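Local coordinates for thioredoxin-like protein (PDB 4YOD) that is of uncharacterised function but, with a thioredoxin-like domain following an all-helical region, is probably a thiol-disulfide oxidoreductase, at residues 24-27 with 28-31; 60-63 with 64-67; 68-71 with 72-76; 97-100 with 101-105; 111-114 with 115-118. All blocks are in the same frame, centred on the assembly; numbering follows the deposited sequence. Where two conformers were deposited one is given.

Interaction 1: residues 24-27 with 28-31; sequences MVAP and EQRA
R30 reaches back from the first turn of a helix to the loop that leads into it: its NH1 donates to M24 O at 3.3 Å. The N-H...O angle is 169°, and the carbonyl oxygen lies at the edge of the guanidinium, only 3° out of its plane, so the bond is long but straight. The bend that turns the guanidinium onto this carbonyl is at chi3 (64°); the chain up to CD is extended and lays its CG and CD beside the same oxygen. Two backbone bonds start the helix, R30 N to A26 O at 3.1 Å and A31 N to P27 O at 2.9 Å. A26 stands at the N-cap position, but its methyl side chain has no acceptor to offer the first turn. One water accepts from A26 N at 2.9 Å and donates weakly to Q29 OE1, which ties the loop backbone to a helix side chain. Outward from these bonds, carbon atoms touch polar ends by van der Waals contact. A26 CB sits between two of them, 3.7 Å from E28 OE1 and 3.9 Å from Q29 NE2. Selenomethionine M24 crosses the Q29 side chain, its CG 3.8 Å from Q29 OE1. P27 and E28 lie side by side and point the same way, the glutamate folding back at chi2 so that OE1 approaches the proline CD. The whole turn is a surface feature, the N-terminal start of helix 27-37. R30 also touches I20, and A31 packs on V70 in the loop that joins helix 53-66 to helix 72-85.

Interaction 2: residues 60-63 with 64-67; sequences WVDY and CDIL
C64 lays its sulfur over one face of the W60 indole, SG standing 3.2 Å above the ring plane and displaced toward the rim. From SG to the centroid of the five-membered ring of W60 is 3.8 Å, at 31° off the normal, which defines a sulfur-aromatic contact; the nearest ring atom is W60 NE1, 3.3 Å from C64 SG. The indole is in place for this because its CG is anti to the backbone N (chi1 178°). One turn on, L67 crosses the Y63 ring obliquely and puts CD1 4.3 Å from its centroid, a CH-pi contact over the face. Both pairs are i, i+4 neighbours, and the backbone bonds from C64 N to W60 O (3.0 Å) and from L67 N to Y63 O (3.2 Å) span the same residues. Helix 53-66 packs among others of the all-helical region: W60 meets I83 and L99, while the Y63 hydroxyl hydrogen-bonds T82. With the ring of Y63 cut back to an alanine, T82 would probably lose its hydroxyl partner and a gap would open beside L67 and W39, whose ring meets the tyrosine edge-to-face. Beside the same tyrosine, I66 CD1 comes within 4.3 Å of Y63 CD1.

Interaction 3: residues 68-71 with 72-76; sequences NHVP and LKTAQ
V70 presses one methyl against the start of the next helix: its CG2 lies 3.8 Å from A75 CB and equally near A75 N. With chi1 at -64°, CG2 takes the position between the backbone N and the carbonyl carbon, which aims it at A75 while CG1 is left for A31 of helix 27-37. This is the close-packed side. A75 is buried, and it also meets L67, and F116 of helix 114-125, the helix whose E115 O accepts from Q76 NE2. Between the two sides lies the helix start itself. P71 is at the N-cap position of helix 72-85, and its carbonyl oxygen takes a straight bond from A75 N (3.1 Å, 165°) and a weak one from T74 N, bent to 121°. Having no side-chain acceptor, the proline cannot cap the first turn in the way an asparagine or serine does. The other side is looser. T74 lies alongside the P71 ring and points the same way, its OG1 3.9 Å from both P71 CB and P71 CD, a van der Waals contact between an exposed proline and a partly exposed threonine. K73 carries its extended chain away from the loop altogether.

Interaction 4: residues 97-100 with 101-105; sequences TDLA and DKYLY
L104 N donates to A100 O at 2.8 Å, the shortest of four backbone bonds that carry the helix through this contact. K102 N to D98 O is nearly straight (3.0 Å, 178°), while D101 N to T97 O and Y103 N to L99 O are more bent. These are i, i+4 bonds of the C-terminal half of helix 90-105, and the turn at 101-105 widens toward a pi-type form; Y105 N still bonds D101 O. Among the charged groups, one water donates to D98 OD1 at 3.0 Å and to D101 OD2 at 2.7 Å, linking carboxylate oxygens 4.9 Å apart. The OD2 of D101 also forms a salt bridge to R141, which probably offsets the clustering of negative charge. K102 runs its fully extended chain to a salt bridge with E57 of helix 53-66, a carboxylate that the hydroxyl of Y103 bonds as well. The packing contacts are light. L99 CD2 approaches Y103 CE2 at 4.4 Å, and the L99 carbonyl oxygen meets the tyrosine ring at its edge, 3.3 Å from Y103 CD2. On the buried side A100 CB faces L104 CD1, with W60 and V120 packing on the alanine from neighbouring helices.

Interaction 5: residues 111-114 with 115-118; sequences MRNE and EFYI
N113 both caps the helix that follows and stacks on its first aromatic residue. Among the hydrogen bonds, its side-chain OD1 accepts from E115 N at 3.0 Å and from F116 N at 3.4 Å, both weak. The carboxamide can lie over the first turn because CG is anti to the backbone N (chi1 -172°). The N113 carbonyl is used twice as well: Y117 N approaches in the carbonyl plane at 3.0 Å, whereas F116 N comes from above that plane at 3.1 Å. Further along, I118 N bonds E114 O at 2.9 Å.

The stacked contact sets the N113 amide over one face of the F116 ring, the two planes 21° apart. ND2 stands above the ring centre, 3.5 Å from F116 CE2. A serine in place of F116 would probably leave the N113 amide without the ring face it lies on, freer to turn, and open a gap toward L72 and I79 of helix 72-85. Apolar contact is made where the E114 and I118 side chains cross, E114 CG 3.9 Å from I118 CD1.

The charged ends lead elsewhere. One water donates to both E114 OE2 and E115 OE2, and each carboxylate has a basic partner, K272 for E114 and R149 for E115. The first joins this helix start to a strand of the mixed sheet in the thioredoxin-like part.

An asparagine at the N-cap position with its side-chain oxygen turned to the backbone N-H groups two and three residues on is the classical helix N-cap, here at the start of helix 114-125.

Overall arrangement
Along the chain the five contacts follow in numerical order, all in the helical region that precedes the mixed sheet. Interactions 1, 3 and 5 mark the starts of helices 27-37, 72-85 and 114-125, while interactions 2 and 4 lie within helices 53-66 and 90-105. Interaction 1 is peripheral, its centre about 28 Å from that of interaction 4, although A31 touches H69 and V70. Interactions 2 and 5 touch each other and both 3 and 4, which do not meet directly. Centres of interactions 4 and 5 are about 9 Å apart, and L104 O is probably hydrogen-bonded to N113 N. Through F116, helix 114-125 packs on helix 72-85 (L72) and on the connection before it (L67).

Interaction 1: residues 24-27 with 28-31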
loop_
_atom_site.group_PDB
_atom_site.type_symbol
_atom_site.label_atom_id
_atom_site.label_comp_id
_atom_site.label_asym_id
_atom_site.label_seq_id
_atom_site.Cartn_x
_atom_site.Cartn_y
_atom_site.Cartn_z
HETATM N N MSE A 24 28.557 12.281 -14.290
HETATM C CA MSE A 24 27.126 12.216 -14.034
HETATM C C MSE A 24 26.757 13.309 -13.044
HETATM O O MSE A 24 26.917 13.151 -11.830
HETATM C CB MSE A 24 26.709 10.828 -13.546
HETATM C CG MSE A 24 26.064 10.009 -14.630
HETATM SE SE MSE A 24 25.598 8.286 -13.913
HETATM C CE MSE A 24 26.723 7.189 -15.102
ATOM N N VAL A 25 26.304 14.432 -13.592
ATOM C CA VAL A 25 25.952 15.649 -12.879
ATOM C C VAL A 25 24.440 15.682 -12.591
ATOM O O VAL A 25 24.045 16.011 -11.467
ATOM C CB VAL A 25 26.404 16.872 -13.731
ATOM C CG1 VAL A 25 25.905 18.188 -13.148
ATOM C CG2 VAL A 25 27.924 16.896 -13.905
ATOM N N ALA A 26 23.608 15.371 -13.609
ATOM C CA ALA A 26 22.152 15.421 -13.520
ATOM C C ALA A 26 21.615 14.512 -12.390
ATOM O O ALA A 26 21.849 13.294 -12.419
ATOM C CB ALA A 26 21.530 15.039 -14.858
ATOM N N PRO A 27 20.916 15.097 -11.378
ATOM C CA PRO A 27 20.403 14.278 -10.257
ATOM C C PRO A 27 19.621 13.040 -10.700
ATOM O O PRO A 27 19.791 11.988 -10.082
ATOM C CB PRO A 27 19.501 15.246 -9.488
ATOM C CG PRO A 27 20.053 16.597 -9.790
ATOM C CD PRO A 27 20.590 16.529 -11.191
ATOM N N GLU A 28 18.824 13.152 -11.792
ATOM C CA GLU A 28 18.015 12.071 -12.374
ATOM C C GLU A 28 18.892 10.869 -12.739
ATOM O O GLU A 28 18.594 9.742 -12.333
ATOM C CB GLU A 28 17.234 12.545 -13.623
ATOM C CG GLU A 28 16.266 13.697 -13.396
ATOM C CD GLU A 28 16.843 15.103 -13.445
ATOM O OE1 GLU A 28 18.062 15.254 -13.691
ATOM O OE2 GLU A 28 16.067 16.060 -13.223
ATOM N N GLN A 29 19.988 11.127 -13.478
ATOM C CA GLN A 29 20.960 10.120 -13.921
ATOM C C GLN A 29 21.687 9.468 -12.738
ATOM O O GLN A 29 21.932 8.260 -12.759
ATOM C CB GLN A 29 21.985 10.752 -14.869
ATOM C CG GLN A 29 21.403 11.128 -16.225
ATOM C CD GLN A 29 22.397 11.863 -17.084
ATOM O OE1 GLN A 29 23.612 11.645 -17.011
ATOM N NE2 GLN A 29 21.894 12.743 -17.940
ATOM N N ARG A 30 22.029 10.278 -11.721
ATOM C CA ARG A 30 22.706 9.848 -10.494
ATOM C C ARG A 30 21.815 8.891 -9.708
ATOM O O ARG A 30 22.278 7.810 -9.334
ATOM C CB ARG A 30 23.096 11.069 -9.635
ATOM C CG ARG A 30 24.258 11.860 -10.211
ATOM C CD ARG A 30 24.577 13.109 -9.405
ATOM N NE ARG A 30 25.033 12.799 -8.048
ATOM C CZ ARG A 30 26.282 12.476 -7.720
ATOM N NH1 ARG A 30 27.226 12.407 -8.653
ATOM N NH2 ARG A 30 26.595 12.211 -6.458
ATOM N N ALA A 31 20.520 9.265 -9.521
ATOM C CA ALA A 31 19.516 8.458 -8.819
ATOM C C ALA A 31 19.286 7.146 -9.565
ATOM O O ALA A 31 19.247 6.093 -8.927
ATOM C CB ALA A 31 18.210 9.232 -8.684
HETATM O O HOH W 1 24.619 14.072 -15.996
#

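Interaction 2: residues 60-63 with 64-67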
loop_
_atom_site.group_PDB
_atom_site.type_symbol
_atom_site.label_atom_id
_atom_site.label_comp_id
_atom_site.label_asym_id
_atom_site.label_seq_id
_atom_site.Cartn_x
_atom_site.Cartn_y
_atom_site.Cartn_z
ATOM N N TRP A 60 19.160 -3.625 2.444
ATOM C CA TRP A 60 17.814 -3.742 1.857
ATOM C C TRP A 60 16.972 -2.481 2.173
ATOM O O TRP A 60 16.308 -1.974 1.282
ATOM C CB TRP A 60 17.083 -5.010 2.323
ATOM C CG TRP A 60 15.688 -5.116 1.759
ATOM C CD1 TRP A 60 14.521 -4.758 2.375
ATOM C CD2 TRP A 60 15.338 -5.467 0.410
ATOM N NE1 TRP A 60 13.455 -4.917 1.508
ATOM C CE2 TRP A 60 13.930 -5.351 0.295
ATOM C CE3 TRP A 60 16.078 -5.909 -0.706
ATOM C CZ2 TRP A 60 13.247 -5.665 -0.889
ATOM C CZ3 TRP A 60 15.403 -6.223 -1.873
ATOM C CH2 TRP A 60 14.006 -6.097 -1.961
ATOM N N VAL A 61 17.008 -1.998 3.429
ATOM C CA VAL A 61 16.281 -0.803 3.895
ATOM C C VAL A 61 16.719 0.437 3.061
ATOM O O VAL A 61 15.857 1.177 2.572
ATOM C CB VAL A 61 16.492 -0.606 5.427
ATOM C CG1 VAL A 61 16.104 0.800 5.912
ATOM C CG2 VAL A 61 15.745 -1.664 6.207
ATOM N N ASP A 62 18.044 0.644 2.911
ATOM C CA ASP A 62 18.618 1.744 2.126
ATOM C C ASP A 62 18.227 1.644 0.632
ATOM O O ASP A 62 17.973 2.667 0.010
ATOM C CB ASP A 62 20.129 1.811 2.290
ATOM C CG ASP A 62 20.546 2.295 3.673
ATOM O OD1 ASP A 62 19.742 3.005 4.324
ATOM O OD2 ASP A 62 21.664 1.946 4.107
ATOM N N TYR A 63 18.118 0.423 0.093
ATOM C CA TYR A 63 17.665 0.189 -1.282
ATOM C C TYR A 63 16.212 0.643 -1.454
ATOM O O TYR A 63 15.912 1.371 -2.399
ATOM C CB TYR A 63 17.786 -1.303 -1.631
ATOM C CG TYR A 63 17.389 -1.665 -3.047
ATOM C CD1 TYR A 63 18.097 -1.163 -4.143
ATOM C CD2 TYR A 63 16.390 -2.606 -3.292
ATOM C CE1 TYR A 63 17.749 -1.515 -5.449
ATOM C CE2 TYR A 63 16.099 -3.036 -4.589
ATOM C CZ TYR A 63 16.780 -2.486 -5.664
ATOM O OH TYR A 63 16.467 -2.901 -6.940
ATOM N N CYS A 64 15.311 0.245 -0.532
ATOM C CA CYS A 64 13.900 0.658 -0.616
ATOM C C CYS A 64 13.779 2.203 -0.606
ATOM O O CYS A 64 12.906 2.735 -1.290
ATOM C CB CYS A 64 13.074 0.023 0.500
ATOM S SG CYS A 64 13.006 -1.789 0.431
ATOM N N ASP A 65 14.665 2.908 0.133
ATOM C CA ASP A 65 14.669 4.372 0.211
ATOM C C ASP A 65 15.067 5.031 -1.130
ATOM O O ASP A 65 14.409 5.982 -1.566
ATOM C CB ASP A 65 15.615 4.855 1.333
ATOM C CG ASP A 65 14.977 4.983 2.709
ATOM O OD1 ASP A 65 13.755 5.263 2.776
ATOM O OD2 ASP A 65 15.711 4.867 3.719
ATOM N N ILE A 66 16.147 4.538 -1.785
ATOM C CA ILE A 66 16.621 5.130 -3.053
ATOM C C ILE A 66 15.660 4.837 -4.225
ATOM O O ILE A 66 15.646 5.599 -5.193
ATOM C CB ILE A 66 18.088 4.785 -3.412
ATOM C CG1 ILE A 66 18.299 3.279 -3.650
ATOM C CG2 ILE A 66 19.056 5.350 -2.360
ATOM C CD1 ILE A 66 19.375 2.954 -4.600
ATOM N N LEU A 67 14.804 3.791 -4.109
ATOM C CA LEU A 67 13.793 3.460 -5.119
ATOM C C LEU A 67 12.739 4.564 -5.265
ATOM O O LEU A 67 12.102 4.674 -6.317
ATOM C CB LEU A 67 13.102 2.131 -4.795
ATOM C CG LEU A 67 13.945 0.866 -4.955
ATOM C CD1 LEU A 67 13.199 -0.326 -4.404
ATOM C CD2 LEU A 67 14.393 0.651 -6.401
#

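Interaction 3: residues 68-71 with 72-76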
loop_
_atom_site.group_PDB
_atom_site.type_symbol
_atom_site.label_atom_id
_atom_site.label_comp_id
_atom_site.label_asym_id
_atom_site.label_seq_id
_atom_site.Cartn_x
_atom_site.Cartn_y
_atom_site.Cartn_z
ATOM N N ASN A 68 12.586 5.407 -4.238
ATOM C CA ASN A 68 11.643 6.532 -4.283
ATOM C C ASN A 68 12.137 7.703 -5.144
ATOM O O ASN A 68 11.342 8.595 -5.448
ATOM C CB ASN A 68 11.383 7.058 -2.862
ATOM C CG ASN A 68 10.568 6.135 -2.000
ATOM O OD1 ASN A 68 9.428 5.808 -2.309
ATOM N ND2 ASN A 68 11.112 5.751 -0.864
ATOM N N HIS A 69 13.433 7.743 -5.488
ATOM C CA HIS A 69 14.030 8.895 -6.182
ATOM C C HIS A 69 14.140 8.703 -7.704
ATOM O O HIS A 69 14.774 9.515 -8.372
ATOM C CB HIS A 69 15.419 9.233 -5.577
ATOM C CG HIS A 69 15.432 9.375 -4.078
ATOM N ND1 HIS A 69 16.580 9.127 -3.342
ATOM C CD2 HIS A 69 14.438 9.733 -3.223
ATOM C CE1 HIS A 69 16.250 9.333 -2.076
ATOM N NE2 HIS A 69 14.967 9.692 -1.954
ATOM N N VAL A 70 13.500 7.653 -8.251
ATOM C CA VAL A 70 13.522 7.358 -9.684
ATOM C C VAL A 70 12.087 7.185 -10.199
ATOM O O VAL A 70 11.208 6.919 -9.376
ATOM C CB VAL A 70 14.387 6.100 -10.009
ATOM C CG1 VAL A 70 15.850 6.321 -9.662
ATOM C CG2 VAL A 70 13.845 4.827 -9.338
ATOM N N PRO A 71 11.812 7.245 -11.532
ATOM C CA PRO A 71 10.445 6.950 -12.003
ATOM C C PRO A 71 9.993 5.577 -11.516
ATOM O O PRO A 71 10.820 4.674 -11.362
ATOM C CB PRO A 71 10.584 6.982 -13.530
ATOM C CG PRO A 71 11.757 7.901 -13.782
ATOM C CD PRO A 71 12.710 7.585 -12.666
ATOM N N LEU A 72 8.697 5.421 -11.225
ATOM C CA LEU A 72 8.167 4.154 -10.715
ATOM C C LEU A 72 8.512 2.965 -11.621
ATOM O O LEU A 72 8.861 1.904 -11.101
ATOM C CB LEU A 72 6.643 4.247 -10.517
ATOM C CG LEU A 72 5.918 2.997 -9.986
ATOM C CD1 LEU A 72 6.576 2.427 -8.683
ATOM C CD2 LEU A 72 4.436 3.284 -9.782
ATOM N N LYS A 73 8.425 3.130 -12.960
ATOM C CA LYS A 73 8.724 2.022 -13.882
ATOM C C LYS A 73 10.184 1.573 -13.768
ATOM O O LYS A 73 10.440 0.379 -13.837
ATOM C CB LYS A 73 8.394 2.380 -15.331
ATOM C CG LYS A 73 6.893 2.336 -15.631
ATOM C CD LYS A 73 6.592 2.858 -17.030
ATOM C CE LYS A 73 5.113 2.926 -17.315
ATOM N NZ LYS A 73 4.847 3.521 -18.653
ATOM N N THR A 74 11.118 2.507 -13.525
ATOM C CA THR A 74 12.547 2.228 -13.338
ATOM C C THR A 74 12.748 1.453 -12.035
ATOM O O THR A 74 13.483 0.461 -12.013
ATOM C CB THR A 74 13.334 3.544 -13.355
ATOM O OG1 THR A 74 13.064 4.201 -14.593
ATOM C CG2 THR A 74 14.845 3.342 -13.184
ATOM N N ALA A 75 12.073 1.889 -10.961
ATOM C CA ALA A 75 12.121 1.207 -9.673
ATOM C C ALA A 75 11.554 -0.224 -9.804
ATOM O O ALA A 75 12.212 -1.172 -9.386
ATOM C CB ALA A 75 11.344 2.008 -8.635
ATOM N N GLN A 76 10.386 -0.386 -10.456
ATOM C CA GLN A 76 9.740 -1.702 -10.622
ATOM C C GLN A 76 10.633 -2.669 -11.424
ATOM O O GLN A 76 10.733 -3.837 -11.043
ATOM C CB GLN A 76 8.348 -1.557 -11.249
ATOM C CG GLN A 76 7.355 -0.960 -10.243
ATOM C CD GLN A 76 5.995 -0.676 -10.840
ATOM O OE1 GLN A 76 5.885 -0.262 -11.997
ATOM N NE2 GLN A 76 4.932 -0.828 -10.037
#

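Interaction 4: residues 97-100 with 101-105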
loop_
_atom_site.group_PDB
_atom_site.type_symbol
_atom_site.label_atom_id
_atom_site.label_comp_id
_atom_site.label_asym_id
_atom_site.label_seq_id
_atom_site.Cartn_x
_atom_site.Cartn_y
_atom_site.Cartn_z
ATOM N N THR A 97 13.060 -12.151 -0.192
ATOM C CA THR A 97 11.619 -11.951 -0.410
ATOM C C THR A 97 10.896 -11.734 0.927
ATOM O O THR A 97 9.883 -11.016 0.961
ATOM C CB THR A 97 10.971 -13.083 -1.229
ATOM O OG1 THR A 97 11.215 -14.358 -0.630
ATOM C CG2 THR A 97 11.414 -13.070 -2.682
ATOM N N ASP A 98 11.414 -12.327 2.012
ATOM C CA ASP A 98 10.852 -12.123 3.358
ATOM C C ASP A 98 11.107 -10.677 3.809
ATOM O O ASP A 98 10.203 -10.058 4.381
ATOM C CB ASP A 98 11.414 -13.122 4.364
ATOM C CG ASP A 98 10.893 -12.913 5.771
ATOM O OD1 ASP A 98 9.694 -13.204 6.011
ATOM O OD2 ASP A 98 11.668 -12.410 6.622
ATOM N N LEU A 99 12.309 -10.118 3.522
ATOM C CA LEU A 99 12.596 -8.705 3.810
ATOM C C LEU A 99 11.653 -7.777 3.025
ATOM O O LEU A 99 11.224 -6.761 3.564
ATOM C CB LEU A 99 14.047 -8.328 3.476
ATOM C CG LEU A 99 15.164 -8.867 4.393
ATOM C CD1 LEU A 99 16.482 -8.285 3.987
ATOM C CD2 LEU A 99 14.916 -8.545 5.874
ATOM N N ALA A 100 11.353 -8.119 1.742
ATOM C CA ALA A 100 10.424 -7.352 0.887
ATOM C C ALA A 100 9.032 -7.315 1.517
ATOM O O ALA A 100 8.425 -6.260 1.547
ATOM C CB ALA A 100 10.359 -7.955 -0.506
ATOM N N ASP A 101 8.567 -8.432 2.097
ATOM C CA ASP A 101 7.277 -8.501 2.805
ATOM C C ASP A 101 7.346 -7.574 4.046
ATOM O O ASP A 101 6.564 -6.620 4.156
ATOM C CB ASP A 101 6.973 -9.974 3.191
ATOM C CG ASP A 101 5.718 -10.260 4.005
ATOM O OD1 ASP A 101 4.935 -9.322 4.248
ATOM O OD2 ASP A 101 5.482 -11.438 4.331
ATOM N N LYS A 102 8.340 -7.807 4.932
ATOM C CA LYS A 102 8.544 -7.038 6.165
ATOM C C LYS A 102 8.522 -5.512 5.950
ATOM O O LYS A 102 7.923 -4.804 6.757
ATOM C CB LYS A 102 9.882 -7.439 6.827
ATOM C CG LYS A 102 10.149 -6.789 8.176
ATOM C CD LYS A 102 11.415 -7.343 8.802
ATOM C CE LYS A 102 11.762 -6.648 10.101
ATOM N NZ LYS A 102 12.982 -7.241 10.721
ATOM N N TYR A 103 9.156 -5.006 4.887
ATOM C CA TYR A 103 9.233 -3.558 4.706
ATOM C C TYR A 103 8.230 -2.976 3.708
ATOM O O TYR A 103 7.784 -1.849 3.913
ATOM C CB TYR A 103 10.660 -3.162 4.303
ATOM C CG TYR A 103 11.603 -3.306 5.475
ATOM C CD1 TYR A 103 11.641 -2.348 6.485
ATOM C CD2 TYR A 103 12.398 -4.445 5.622
ATOM C CE1 TYR A 103 12.454 -2.508 7.606
ATOM C CE2 TYR A 103 13.237 -4.601 6.727
ATOM C CZ TYR A 103 13.241 -3.640 7.725
ATOM O OH TYR A 103 14.040 -3.773 8.828
ATOM N N LEU A 104 7.900 -3.698 2.633
ATOM C CA LEU A 104 7.033 -3.138 1.598
ATOM C C LEU A 104 5.591 -3.593 1.684
ATOM O O LEU A 104 4.748 -2.933 1.071
ATOM C CB LEU A 104 7.579 -3.449 0.181
ATOM C CG LEU A 104 9.021 -3.063 -0.121
ATOM C CD1 LEU A 104 9.511 -3.770 -1.390
ATOM C CD2 LEU A 104 9.193 -1.545 -0.200
ATOM N N TYR A 105 5.282 -4.671 2.414
ATOM C CA TYR A 105 3.887 -5.166 2.495
ATOM C C TYR A 105 3.238 -4.970 3.863
ATOM O O TYR A 105 2.069 -4.570 3.919
ATOM C CB TYR A 105 3.803 -6.672 2.122
ATOM C CG TYR A 105 2.398 -7.178 1.837
ATOM C CD1 TYR A 105 1.664 -6.696 0.753
ATOM C CD2 TYR A 105 1.820 -8.173 2.620
ATOM C CE1 TYR A 105 0.414 -7.224 0.427
ATOM C CE2 TYR A 105 0.537 -8.661 2.345
ATOM C CZ TYR A 105 -0.152 -8.200 1.231
ATOM O OH TYR A 105 -1.402 -8.695 0.913
HETATM O O HOH W 2 7.358 -13.409 4.203
#

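Interaction 5: residues 111-114 with 115-118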
loop_
_atom_site.group_PDB
_atom_site.type_symbol
_atom_site.label_atom_id
_atom_site.label_comp_id
_atom_site.label_asym_id
_atom_site.label_seq_id
_atom_site.Cartn_x
_atom_site.Cartn_y
_atom_site.Cartn_z
HETATM N N MSE A 111 7.521 2.097 5.573
HETATM C CA MSE A 111 8.090 2.044 4.221
HETATM C C MSE A 111 7.193 1.265 3.245
HETATM O O MSE A 111 7.574 1.069 2.086
HETATM C CB MSE A 111 9.458 1.371 4.268
HETATM C CG MSE A 111 10.452 2.078 5.141
HETATM SE SE MSE A 111 12.080 1.181 4.803
HETATM C CE MSE A 111 12.687 2.197 3.285
ATOM N N ARG A 112 6.030 0.800 3.722
ATOM C CA ARG A 112 5.063 0.037 2.934
ATOM C C ARG A 112 4.733 0.746 1.605
ATOM O O ARG A 112 4.504 1.962 1.586
ATOM C CB ARG A 112 3.781 -0.247 3.744
ATOM C CG ARG A 112 2.932 0.983 4.096
ATOM C CD ARG A 112 1.908 0.707 5.188
ATOM N NE ARG A 112 1.185 1.929 5.563
ATOM C CZ ARG A 112 1.551 2.757 6.538
ATOM N NH1 ARG A 112 2.636 2.506 7.261
ATOM N NH2 ARG A 112 0.839 3.848 6.793
ATOM N N ASN A 113 4.768 -0.014 0.496
ATOM C CA ASN A 113 4.492 0.498 -0.842
ATOM C C ASN A 113 4.129 -0.667 -1.727
ATOM O O ASN A 113 4.985 -1.456 -2.131
ATOM C CB ASN A 113 5.681 1.298 -1.413
ATOM C CG ASN A 113 5.397 2.013 -2.713
ATOM O OD1 ASN A 113 4.529 1.639 -3.505
ATOM N ND2 ASN A 113 6.144 3.058 -2.971
ATOM N N GLU A 114 2.857 -0.763 -2.047
ATOM C CA GLU A 114 2.333 -1.861 -2.841
ATOM C C GLU A 114 2.861 -1.834 -4.267
ATOM O O GLU A 114 3.047 -2.901 -4.847
ATOM C CB GLU A 114 0.824 -1.827 -2.823
ATOM C CG GLU A 114 0.180 -3.011 -3.490
ATOM C CD GLU A 114 -1.327 -2.903 -3.469
ATOM O OE1 GLU A 114 -1.908 -3.231 -2.410
ATOM O OE2 GLU A 114 -1.921 -2.478 -4.492
ATOM N N GLU A 115 3.134 -0.647 -4.820
ATOM C CA GLU A 115 3.705 -0.556 -6.167
ATOM C C GLU A 115 5.167 -1.095 -6.196
ATOM O O GLU A 115 5.629 -1.520 -7.249
ATOM C CB GLU A 115 3.625 0.866 -6.722
ATOM C CG GLU A 115 2.219 1.268 -7.193
ATOM C CD GLU A 115 1.540 0.375 -8.220
ATOM O OE1 GLU A 115 2.177 0.042 -9.247
ATOM O OE2 GLU A 115 0.351 0.038 -8.013
ATOM N N PHE A 116 5.868 -1.130 -5.047
ATOM C CA PHE A 116 7.200 -1.735 -5.032
ATOM C C PHE A 116 7.090 -3.231 -4.720
ATOM O O PHE A 116 7.932 -4.011 -5.145
ATOM C CB PHE A 116 8.122 -1.038 -4.012
ATOM C CG PHE A 116 8.535 0.405 -4.231
ATOM C CD1 PHE A 116 8.328 1.034 -5.458
ATOM C CD2 PHE A 116 9.192 1.115 -3.230
ATOM C CE1 PHE A 116 8.725 2.364 -5.654
ATOM C CE2 PHE A 116 9.590 2.445 -3.434
ATOM C CZ PHE A 116 9.340 3.057 -4.638
ATOM N N TYR A 117 6.054 -3.644 -3.967
ATOM C CA TYR A 117 5.888 -5.047 -3.615
ATOM C C TYR A 117 5.339 -5.898 -4.786
ATOM O O TYR A 117 5.724 -7.065 -4.903
ATOM C CB TYR A 117 5.000 -5.185 -2.370
ATOM C CG TYR A 117 5.030 -6.574 -1.781
ATOM C CD1 TYR A 117 6.234 -7.164 -1.386
ATOM C CD2 TYR A 117 3.861 -7.298 -1.606
ATOM C CE1 TYR A 117 6.266 -8.456 -0.870
ATOM C CE2 TYR A 117 3.876 -8.560 -1.015
ATOM C CZ TYR A 117 5.080 -9.135 -0.648
ATOM O OH TYR A 117 5.059 -10.422 -0.162
ATOM N N ILE A 118 4.457 -5.332 -5.650
ATOM C CA ILE A 118 3.888 -6.050 -6.815
ATOM C C ILE A 118 5.013 -6.685 -7.709
ATOM O O ILE A 118 4.913 -7.901 -7.907
ATOM C CB ILE A 118 2.902 -5.164 -7.605
ATOM C CG1 ILE A 118 1.548 -5.081 -6.824
ATOM C CG2 ILE A 118 2.680 -5.667 -9.049
ATOM C CD1 ILE A 118 0.646 -3.873 -7.217
HETATM O O HOH W 3 -1.479 0.255 -6.012
#